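Local coordinates for protein soluble lytic murein transglycosylase (Pseudomonas aeruginosa, PDB 5OHU) that cleaves the glycan strands of peptidoglycan as a lytic transglycosylase, turning over the cell wall by both exolytic and endolytic reactions, at residues G244-A249 against A278-L283; P291-L296 against T314-R319; Q299-L304 against T308-R313. All coordinates share one frame; numbering follows the deposited sequence.

Interaction 1 (G244-A249 against A278-L283); sequences GLRRLA and AREIGL
Ala-249 and Ile-281 meet where two helices run side by side, and the pair illustrates how a small residue lets neighbouring helices draw close. The methyl CB of Ala-249 lies 3.8 Å from CG1 of Ile-281 and also faces the backbone at Ile-281 CA. The first torsion of Ile-281 (chi1 -68°) sets CG1 beside its own backbone N, on the side of the partner helix. At this point the chains are close, with 5.2 Å between the CA atoms of Ala-249 and Ile-281.

Next to this apolar touch, Glu-280 and Arg-246 use only the lower parts of their side chains. CB of Glu-280 is 4.0 Å from CG of Arg-246, and the two chains cross at about a right angle. CG of Glu-280 rests against the carbonyl oxygen of Arg-246, again at 4.0 Å, with the Ala-249 methyl just beyond. The charged ends then diverge. The Arg-246 chain bends at its second and third torsions and carries NH2 to a salt bridge with Glu-190.

The helix axes of the two segments approach to 8.8 Å and differ in direction by 13°, so helices 235-251 and 271-287 run nearly parallel, with helix 253-263 between them in sequence, consistent with the alpha-superhelix of Slt70-like enzymes. Ile-281 also packs on Ala-256 of that intervening helix and on Leu-296 of helix 293-300, while the Ala-249 carbonyl is hydrogen-bonded to the hydroxyl of Ser-284, one residue past the contact.

Between these two segments the chemistry is therefore van der Waals contact alone: methyl and methylene groups line the interface here, with the Ser-284 bond as the polar tie beside it. Arg-246 and Glu-280, though oppositely charged, meet through the methylenes near their backbones and not as an ion pair.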
loop_
_atom_site.group_PDB
_atom_site.type_symbol
_atom_site.label_atom_id
_atom_site.label_comp_id
_atom_site.label_asym_id
_atom_site.label_seq_id
_atom_site.Cartn_x
_atom_site.Cartn_y
_atom_site.Cartn_z
ATOM N N GLY A 244 0.079 -25.137 9.439
ATOM C CA GLY A 244 -1.081 -25.572 8.679
ATOM C C GLY A 244 -2.373 -24.933 9.154
ATOM O O GLY A 244 -3.216 -24.542 8.346
ATOM N N LEU A 245 -2.540 -24.786 10.468
ATOM C CA LEU A 245 -3.771 -24.158 10.943
ATOM C C LEU A 245 -3.831 -22.689 10.564
ATOM O O LEU A 245 -4.904 -22.178 10.230
ATOM C CB LEU A 245 -3.936 -24.317 12.449
ATOM C CG LEU A 245 -4.061 -25.763 12.897
ATOM C CD1 LEU A 245 -3.721 -25.915 14.370
ATOM C CD2 LEU A 245 -5.462 -26.215 12.602
ATOM N N ARG A 246 -2.691 -21.998 10.596
ATOM C CA ARG A 246 -2.680 -20.594 10.181
ATOM C C ARG A 246 -3.005 -20.468 8.703
ATOM O O ARG A 246 -3.745 -19.565 8.294
ATOM C CB ARG A 246 -1.322 -19.953 10.490
ATOM C CG ARG A 246 -1.331 -19.125 11.781
ATOM C CD ARG A 246 -0.170 -19.452 12.688
ATOM N NE ARG A 246 1.095 -19.539 11.961
ATOM C CZ ARG A 246 2.138 -20.272 12.348
ATOM N NH1 ARG A 246 2.075 -20.993 13.468
ATOM N NH2 ARG A 246 3.237 -20.282 11.602
ATOM N N ARG A 247 -2.457 -21.366 7.888
ATOM C CA ARG A 247 -2.779 -21.370 6.468
ATOM C C ARG A 247 -4.252 -21.700 6.264
ATOM O O ARG A 247 -4.977 -20.970 5.578
ATOM C CB ARG A 247 -1.868 -22.373 5.748
ATOM C CG ARG A 247 -2.124 -22.578 4.250
ATOM C CD ARG A 247 -1.684 -21.406 3.356
ATOM N NE ARG A 247 -0.421 -20.779 3.754
ATOM C CZ ARG A 247 0.780 -21.152 3.309
ATOM N NH1 ARG A 247 0.897 -22.166 2.467
ATOM N NH2 ARG A 247 1.871 -20.500 3.700
ATOM N N LEU A 248 -4.722 -22.773 6.907
ATOM C CA LEU A 248 -6.105 -23.207 6.745
ATOM C C LEU A 248 -7.093 -22.136 7.174
ATOM O O LEU A 248 -8.202 -22.047 6.624
ATOM C CB LEU A 248 -6.331 -24.486 7.560
ATOM C CG LEU A 248 -7.626 -25.270 7.404
ATOM C CD1 LEU A 248 -7.785 -25.751 5.960
ATOM C CD2 LEU A 248 -7.626 -26.449 8.394
ATOM N N ALA A 249 -6.726 -21.329 8.168
ATOM C CA ALA A 249 -7.637 -20.293 8.638
ATOM C C ALA A 249 -8.002 -19.293 7.547
ATOM O O ALA A 249 -9.056 -18.664 7.633
ATOM C CB ALA A 249 -7.020 -19.553 9.820
ATOM N N ALA A 278 -4.494 -18.629 17.335
ATOM C CA ALA A 278 -5.790 -18.153 17.797
ATOM C C ALA A 278 -6.140 -16.812 17.171
ATOM O O ALA A 278 -7.284 -16.587 16.759
ATOM C CB ALA A 278 -5.790 -18.040 19.322
ATOM N N ARG A 279 -5.165 -15.912 17.078
ATOM C CA ARG A 279 -5.455 -14.600 16.517
ATOM C C ARG A 279 -5.754 -14.688 15.025
ATOM O O ARG A 279 -6.683 -14.029 14.540
ATOM C CB ARG A 279 -4.309 -13.634 16.821
ATOM C CG ARG A 279 -4.270 -13.242 18.313
ATOM C CD ARG A 279 -3.250 -12.117 18.608
ATOM N NE ARG A 279 -2.992 -11.948 20.041
ATOM C CZ ARG A 279 -1.989 -11.225 20.540
ATOM N NH1 ARG A 279 -1.148 -10.606 19.721
ATOM N NH2 ARG A 279 -1.815 -11.132 21.853
ATOM N N GLU A 280 -5.036 -15.538 14.286
ATOM C CA GLU A 280 -5.337 -15.662 12.860
ATOM C C GLU A 280 -6.687 -16.335 12.631
ATOM O O GLU A 280 -7.455 -15.910 11.762
ATOM C CB GLU A 280 -4.227 -16.420 12.131
ATOM C CG GLU A 280 -4.381 -16.405 10.615
ATOM C CD GLU A 280 -4.680 -15.005 10.058
ATOM O OE1 GLU A 280 -5.809 -14.781 9.559
ATOM O OE2 GLU A 280 -3.792 -14.127 10.125
ATOM N N ILE A 281 -7.001 -17.382 13.399
ATOM C CA ILE A 281 -8.325 -17.991 13.305
ATOM C C ILE A 281 -9.400 -16.997 13.746
ATOM O O ILE A 281 -10.432 -16.842 13.079
ATOM C CB ILE A 281 -8.379 -19.296 14.122
ATOM C CG1 ILE A 281 -7.491 -20.364 13.462
ATOM C CG2 ILE A 281 -9.814 -19.813 14.251
ATOM C CD1 ILE A 281 -7.291 -21.580 14.308
ATOM N N GLY A 282 -9.161 -16.287 14.851
ATOM C CA GLY A 282 -10.161 -15.342 15.337
ATOM C C GLY A 282 -10.464 -14.252 14.323
ATOM O O GLY A 282 -11.629 -13.940 14.047
ATOM N N LEU A 283 -9.407 -13.676 13.743
ATOM C CA LEU A 283 -9.573 -12.639 12.732
ATOM C C LEU A 283 -10.324 -13.159 11.516
ATOM O O LEU A 283 -11.208 -12.481 10.985
ATOM C CB LEU A 283 -8.209 -12.098 12.314
ATOM C CG LEU A 283 -7.583 -11.048 13.228
ATOM C CD1 LEU A 283 -6.259 -10.595 12.632
ATOM C CD2 LEU A 283 -8.545 -9.872 13.358
#

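Interaction 2 (P291-L296 against T314-R319); sequences PRALPL and TRLLLR
Leu-294 reaches from helix 293-300 onto two consecutive leucines of helix 307-319, a simple case of one branched side chain serving two partners. Its CG lies 3.7 Å from CD2 of Leu-316. Its two methyls go to Leu-317: CD1 of Leu-294 is 3.6 Å from CD2 of Leu-317, and CD2 of Leu-294 is 3.9 Å from CG of Leu-317. The same Leu-316 CD2 continues to the methyl of Ala-293, with 3.6 Å between that CD2 and Ala-293 CB.

Torsions explain why adjacent leucines can share the work. Leu-316 extends away from its backbone N (chi1 178°), whereas Leu-317 folds back beside its own (chi1 -70°), so that the end of a side chain set at the flank of the helix still swings inward. All four residues are buried, and Ala-286 of helix 271-287 closes in on both Ala-293 and Leu-316.

The start of segment 291-296 is the loose side. Pro-291 is exposed and only approaches helix 307-319, while Arg-292 points outward and forms a salt bridge with Asp-290. One turn on, Pro-295 also lies at the surface.

Helices 293-300 and 307-319 follow each other in the chain and run roughly antiparallel, making an alpha hairpin with an aliphatic seam, consistent with the helical superhelix known from Slt70-like transglycosylases.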
loop_
_atom_site.group_PDB
_atom_site.type_symbol
_atom_site.label_atom_id
_atom_site.label_comp_id
_atom_site.label_asym_id
_atom_site.label_seq_id
_atom_site.Cartn_x
_atom_site.Cartn_y
_atom_site.Cartn_z
ATOM N N PRO A 291 -19.892 -15.377 15.485
ATOM C CA PRO A 291 -19.685 -14.932 16.876
ATOM C C PRO A 291 -18.729 -15.816 17.661
ATOM O O PRO A 291 -18.289 -15.413 18.748
ATOM C CB PRO A 291 -21.099 -14.970 17.477
ATOM C CG PRO A 291 -21.788 -16.057 16.675
ATOM C CD PRO A 291 -21.246 -15.912 15.267
ATOM N N ARG A 292 -18.366 -16.991 17.140
ATOM C CA ARG A 292 -17.360 -17.799 17.814
ATOM C C ARG A 292 -16.010 -17.085 17.867
ATOM O O ARG A 292 -15.186 -17.419 18.715
ATOM C CB ARG A 292 -17.245 -19.170 17.128
ATOM C CG ARG A 292 -18.417 -20.099 17.449
ATOM C CD ARG A 292 -18.320 -21.428 16.688
ATOM N NE ARG A 292 -18.647 -21.272 15.276
ATOM C CZ ARG A 292 -18.714 -22.274 14.405
ATOM N NH1 ARG A 292 -18.464 -23.519 14.800
ATOM N NH2 ARG A 292 -19.012 -22.013 13.139
ATOM N N ALA A 293 -15.780 -16.085 17.004
ATOM C CA ALA A 293 -14.528 -15.324 17.053
ATOM C C ALA A 293 -14.367 -14.587 18.374
ATOM O O ALA A 293 -13.256 -14.497 18.907
ATOM C CB ALA A 293 -14.476 -14.335 15.890
ATOM N N LEU A 294 -15.463 -14.059 18.920
ATOM C CA LEU A 294 -15.374 -13.185 20.093
ATOM C C LEU A 294 -14.793 -13.852 21.325
ATOM O O LEU A 294 -13.928 -13.236 21.964
ATOM C CB LEU A 294 -16.750 -12.602 20.426
ATOM C CG LEU A 294 -17.237 -11.519 19.479
ATOM C CD1 LEU A 294 -18.687 -11.246 19.780
ATOM C CD2 LEU A 294 -16.399 -10.254 19.640
ATOM N N PRO A 295 -15.241 -15.043 21.764
ATOM C CA PRO A 295 -14.595 -15.637 22.958
ATOM C C PRO A 295 -13.130 -15.945 22.728
ATOM O O PRO A 295 -12.282 -15.692 23.594
ATOM C CB PRO A 295 -15.420 -16.914 23.214
ATOM C CG PRO A 295 -16.770 -16.647 22.545
ATOM C CD PRO A 295 -16.412 -15.830 21.323
ATOM N N LEU A 296 -12.811 -16.457 21.545
ATOM C CA LEU A 296 -11.431 -16.744 21.186
ATOM C C LEU A 296 -10.569 -15.480 21.221
ATOM O O LEU A 296 -9.481 -15.468 21.810
ATOM C CB LEU A 296 -11.412 -17.380 19.796
ATOM C CG LEU A 296 -10.071 -17.869 19.315
ATOM C CD1 LEU A 296 -9.629 -18.963 20.266
ATOM C CD2 LEU A 296 -10.109 -18.348 17.844
ATOM N N THR A 314 -14.290 -5.237 17.746
ATOM C CA THR A 314 -15.312 -4.188 17.832
ATOM C C THR A 314 -16.234 -4.208 16.618
ATOM O O THR A 314 -17.456 -4.062 16.758
ATOM C CB THR A 314 -14.682 -2.795 17.975
ATOM O OG1 THR A 314 -13.610 -2.823 18.935
ATOM C CG2 THR A 314 -15.741 -1.788 18.458
ATOM N N ARG A 315 -15.669 -4.396 15.420
ATOM C CA ARG A 315 -16.485 -4.475 14.212
ATOM C C ARG A 315 -17.495 -5.611 14.309
ATOM O O ARG A 315 -18.670 -5.450 13.953
ATOM C CB ARG A 315 -15.588 -4.656 12.984
ATOM C CG ARG A 315 -14.903 -3.367 12.546
ATOM C CD ARG A 315 -13.830 -3.568 11.471
ATOM N NE ARG A 315 -13.325 -2.254 11.094
ATOM C CZ ARG A 315 -12.067 -1.967 10.789
ATOM N NH1 ARG A 315 -11.140 -2.915 10.782
ATOM N NH2 ARG A 315 -11.740 -0.718 10.485
ATOM N N LEU A 316 -17.055 -6.762 14.811
ATOM C CA LEU A 316 -17.934 -7.912 14.908
ATOM C C LEU A 316 -19.076 -7.637 15.880
ATOM O O LEU A 316 -20.230 -7.971 15.600
ATOM C CB LEU A 316 -17.125 -9.141 15.330
ATOM C CG LEU A 316 -17.858 -10.472 15.536
ATOM C CD1 LEU A 316 -18.693 -10.841 14.319
ATOM C CD2 LEU A 316 -16.869 -11.583 15.819
ATOM N N LEU A 317 -18.780 -6.997 17.016
ATOM C CA LEU A 317 -19.851 -6.631 17.938
ATOM C C LEU A 317 -20.854 -5.709 17.259
ATOM O O LEU A 317 -22.063 -5.835 17.466
ATOM C CB LEU A 317 -19.269 -5.975 19.194
ATOM C CG LEU A 317 -18.489 -6.936 20.101
ATOM C CD1 LEU A 317 -17.619 -6.178 21.092
ATOM C CD2 LEU A 317 -19.479 -7.874 20.828
ATOM N N LEU A 318 -20.365 -4.778 16.441
ATOM C CA LEU A 318 -21.264 -3.882 15.722
ATOM C C LEU A 318 -22.097 -4.653 14.705
ATOM O O LEU A 318 -23.300 -4.417 14.574
ATOM C CB LEU A 318 -20.463 -2.777 15.024
ATOM C CG LEU A 318 -19.712 -1.756 15.896
ATOM C CD1 LEU A 318 -18.819 -0.940 14.989
ATOM C CD2 LEU A 318 -20.637 -0.832 16.676
ATOM N N ARG A 319 -21.477 -5.580 13.976
ATOM C CA ARG A 319 -22.256 -6.380 13.038
ATOM C C ARG A 319 -23.321 -7.193 13.764
ATOM O O ARG A 319 -24.395 -7.446 13.214
ATOM C CB ARG A 319 -21.348 -7.309 12.236
ATOM C CG ARG A 319 -22.054 -8.012 11.069
ATOM C CD ARG A 319 -22.100 -7.158 9.813
ATOM N NE ARG A 319 -22.567 -7.954 8.677
ATOM C CZ ARG A 319 -22.365 -7.651 7.398
ATOM N NH1 ARG A 319 -21.683 -6.567 7.057
ATOM N NH2 ARG A 319 -22.846 -8.436 6.454
#

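Interaction 3 (Q299-L304 against T308-R313); sequences QYDPGL and TVTEWR
Asp-301 leaves helical geometry at the end of helix 293-300 and opens a type I beta turn to Leu-304, which brings the CA of Leu-304 to 5.9 Å from that of Thr-310 on helix 307-319. Arg-313, in one of its two conformers, reaches back to this turn. Its NH1 donates to Asp-301 O at 2.7 Å (N-H...O angle 147°), with the oxygen in the guanidinium plane. NH1 stands 48° out of the carbonyl plane, and Leu-304 N binds the same oxygen from the opposite face. Leu-304 lays CD2 over one face of the guanidinium, 3.4 Å from Arg-313 NH1, while its CB meets Thr-310 OG1 at 3.7 Å.

Waters fill in the rest: one joins the Asp-301 carboxylate to Thr-310 OG1, another joins Leu-304 O to that hydroxyl, and a third joins Pro-302 O to Arg-313 NH2. The Asp-301 carboxylate itself accepts from the backbone N of Arg-305 and Asp-306, and Thr-310 OG1 donates a hydrogen bond to Asp-306 O.

In this conformer the buried arginine ties the turn to helix 307-319 through a backbone oxygen; the Asp-301 carboxylate, beyond salt-bridge range, probably steadies its charge.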
loop_
_atom_site.group_PDB
_atom_site.type_symbol
_atom_site.label_atom_id
_atom_site.label_comp_id
_atom_site.label_asym_id
_atom_site.label_seq_id
_atom_site.Cartn_x
_atom_site.Cartn_y
_atom_site.Cartn_z
ATOM N N GLN A 299 -10.106 -14.148 24.799
ATOM C CA GLN A 299 -9.198 -14.941 25.613
ATOM C C GLN A 299 -7.742 -14.779 25.178
ATOM O O GLN A 299 -6.835 -14.825 26.019
ATOM C CB GLN A 299 -9.619 -16.409 25.544
ATOM C CG GLN A 299 -8.694 -17.384 26.244
ATOM C CD GLN A 299 -8.845 -17.336 27.748
ATOM O OE1 GLN A 299 -9.829 -16.805 28.266
ATOM N NE2 GLN A 299 -7.874 -17.891 28.458
ATOM N N TYR A 300 -7.477 -14.588 23.887
ATOM C CA TYR A 300 -6.095 -14.569 23.439
ATOM C C TYR A 300 -5.548 -13.167 23.202
ATOM O O TYR A 300 -4.367 -13.033 22.878
ATOM C CB TYR A 300 -5.935 -15.461 22.202
ATOM C CG TYR A 300 -5.918 -16.915 22.644
ATOM C CD1 TYR A 300 -4.751 -17.499 23.105
ATOM C CD2 TYR A 300 -7.088 -17.674 22.685
ATOM C CE1 TYR A 300 -4.732 -18.809 23.557
ATOM C CE2 TYR A 300 -7.078 -18.993 23.139
ATOM C CZ TYR A 300 -5.893 -19.551 23.571
ATOM O OH TYR A 300 -5.849 -20.850 24.026
ATOM N N ASP A 301 -6.354 -12.121 23.401
ATOM C CA ASP A 301 -5.795 -10.777 23.471
ATOM C C ASP A 301 -6.529 -9.976 24.544
ATOM O O ASP A 301 -7.132 -8.931 24.256
ATOM C CB ASP A 301 -5.859 -10.100 22.101
ATOM C CG ASP A 301 -4.975 -8.857 22.009
ATOM O OD1 ASP A 301 -4.067 -8.706 22.853
ATOM O OD2 ASP A 301 -5.156 -8.053 21.063
ATOM N N PRO A 302 -6.502 -10.426 25.798
ATOM C CA PRO A 302 -7.253 -9.698 26.836
ATOM C C PRO A 302 -6.776 -8.267 27.035
ATOM O O PRO A 302 -7.582 -7.403 27.412
ATOM C CB PRO A 302 -7.026 -10.555 28.091
ATOM C CG PRO A 302 -5.702 -11.202 27.854
ATOM C CD PRO A 302 -5.683 -11.514 26.371
ATOM N N GLY A 303 -5.502 -7.981 26.784
ATOM C CA GLY A 303 -4.993 -6.642 26.995
ATOM C C GLY A 303 -4.989 -5.737 25.780
ATOM O O GLY A 303 -4.404 -4.650 25.839
ATOM N N LEU A 304 -5.604 -6.160 24.677
ATOM C CA LEU A 304 -5.740 -5.348 23.472
ATOM C C LEU A 304 -4.379 -4.886 22.944
ATOM O O LEU A 304 -4.148 -3.705 22.683
ATOM C CB LEU A 304 -6.672 -4.163 23.719
ATOM C CG LEU A 304 -8.032 -4.472 24.364
ATOM C CD1 LEU A 304 -8.838 -3.179 24.564
ATOM C CD2 LEU A 304 -8.825 -5.474 23.554
ATOM N N THR A 308 -5.249 -4.900 15.051
ATOM C CA THR A 308 -6.124 -5.541 14.077
ATOM C C THR A 308 -7.182 -6.395 14.770
ATOM O O THR A 308 -8.352 -6.395 14.366
ATOM C CB THR A 308 -5.304 -6.385 13.105
ATOM O OG1 THR A 308 -4.307 -5.553 12.506
ATOM C CG2 THR A 308 -6.220 -6.952 11.983
ATOM N N VAL A 309 -6.800 -7.102 15.840
ATOM C CA VAL A 309 -7.768 -7.931 16.550
ATOM C C VAL A 309 -8.738 -7.066 17.338
ATOM O O VAL A 309 -9.918 -7.409 17.470
ATOM C CB VAL A 309 -7.052 -8.947 17.470
ATOM C CG1 VAL A 309 -8.064 -9.713 18.319
ATOM C CG2 VAL A 309 -6.190 -9.911 16.650
ATOM N N THR A 310 -8.265 -5.951 17.886
ATOM C CA THR A 310 -9.150 -5.078 18.644
ATOM C C THR A 310 -10.226 -4.490 17.751
ATOM O O THR A 310 -11.398 -4.434 18.134
ATOM C CB THR A 310 -8.346 -3.951 19.291
ATOM O OG1 THR A 310 -7.316 -4.521 20.098
ATOM C CG2 THR A 310 -9.232 -3.099 20.155
ATOM N N GLU A 311 -9.838 -4.044 16.559
ATOM C CA GLU A 311 -10.785 -3.422 15.646
ATOM C C GLU A 311 -11.790 -4.440 15.119
ATOM O O GLU A 311 -12.968 -4.117 14.944
ATOM C CB GLU A 311 -10.034 -2.755 14.484
ATOM C CG GLU A 311 -9.210 -1.533 14.868
ATOM C CD GLU A 311 -8.823 -0.660 13.666
ATOM O OE1 GLU A 311 -8.169 -1.188 12.736
ATOM O OE2 GLU A 311 -9.149 0.556 13.657
ATOM N N TRP A 312 -11.346 -5.671 14.857
ATOM C CA TRP A 312 -12.282 -6.649 14.316
ATOM C C TRP A 312 -13.160 -7.229 15.402
ATOM O O TRP A 312 -14.302 -7.602 15.139
ATOM C CB TRP A 312 -11.540 -7.726 13.530
ATOM C CG TRP A 312 -11.539 -7.267 12.157
ATOM C CD1 TRP A 312 -10.528 -6.625 11.498
ATOM C CD2 TRP A 312 -12.649 -7.299 11.266
ATOM N NE1 TRP A 312 -10.940 -6.275 10.231
ATOM C CE2 TRP A 312 -12.241 -6.671 10.068
ATOM C CE3 TRP A 312 -13.957 -7.796 11.364
ATOM C CZ2 TRP A 312 -13.078 -6.561 8.962
ATOM C CZ3 TRP A 312 -14.804 -7.668 10.262
ATOM C CH2 TRP A 312 -14.353 -7.062 9.076
ATOM N N ARG A 313 -12.667 -7.266 16.629
ATOM C CA ARG A 313 -13.525 -7.563 17.768
ATOM C C ARG A 313 -14.637 -6.527 17.891
ATOM O O ARG A 313 -15.811 -6.868 18.085
ATOM C CB ARG A 313 -12.685 -7.612 19.048
ATOM C CG ARG A 313 -13.325 -8.415 20.159
ATOM C CD ARG A 313 -12.721 -8.150 21.541
ATOM N NE ARG A 313 -11.308 -8.481 21.608
ATOM C CZ ARG A 313 -10.584 -8.431 22.722
ATOM N NH1 ARG A 313 -9.300 -8.754 22.680
ATOM N NH2 ARG A 313 -11.141 -8.075 23.872
HETATM O O HOH W 1 -7.561 -7.317 20.921
HETATM O O HOH W 2 -10.470 -7.366 26.960
HETATM O O HOH W 3 -5.262 -2.793 20.359
#

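How the interactions relate
The three contacts follow one run of helices. Interactions 2 and 3 join the same two helices, 293-300 and 307-319, at different levels: their centres are about 10 Å apart, and Leu-294 CD2 touches Arg-313 CG at 3.6 Å. Interaction 1 lies earlier in the chain, its centre about 15 Å from that of interaction 2 and 14 Å from that of interaction 3. Helix 271-287 connects them, with Gly-282 O against Ala-293 CB (3.4 Å) and a long, weak ion pair between Arg-279 and Asp-301. No ligand lies in these contacts. One link toward the transglycosylase domain comes from helix 307-319, where Arg-319 is hydrogen-bonded to the backbone oxygen of Trp-586.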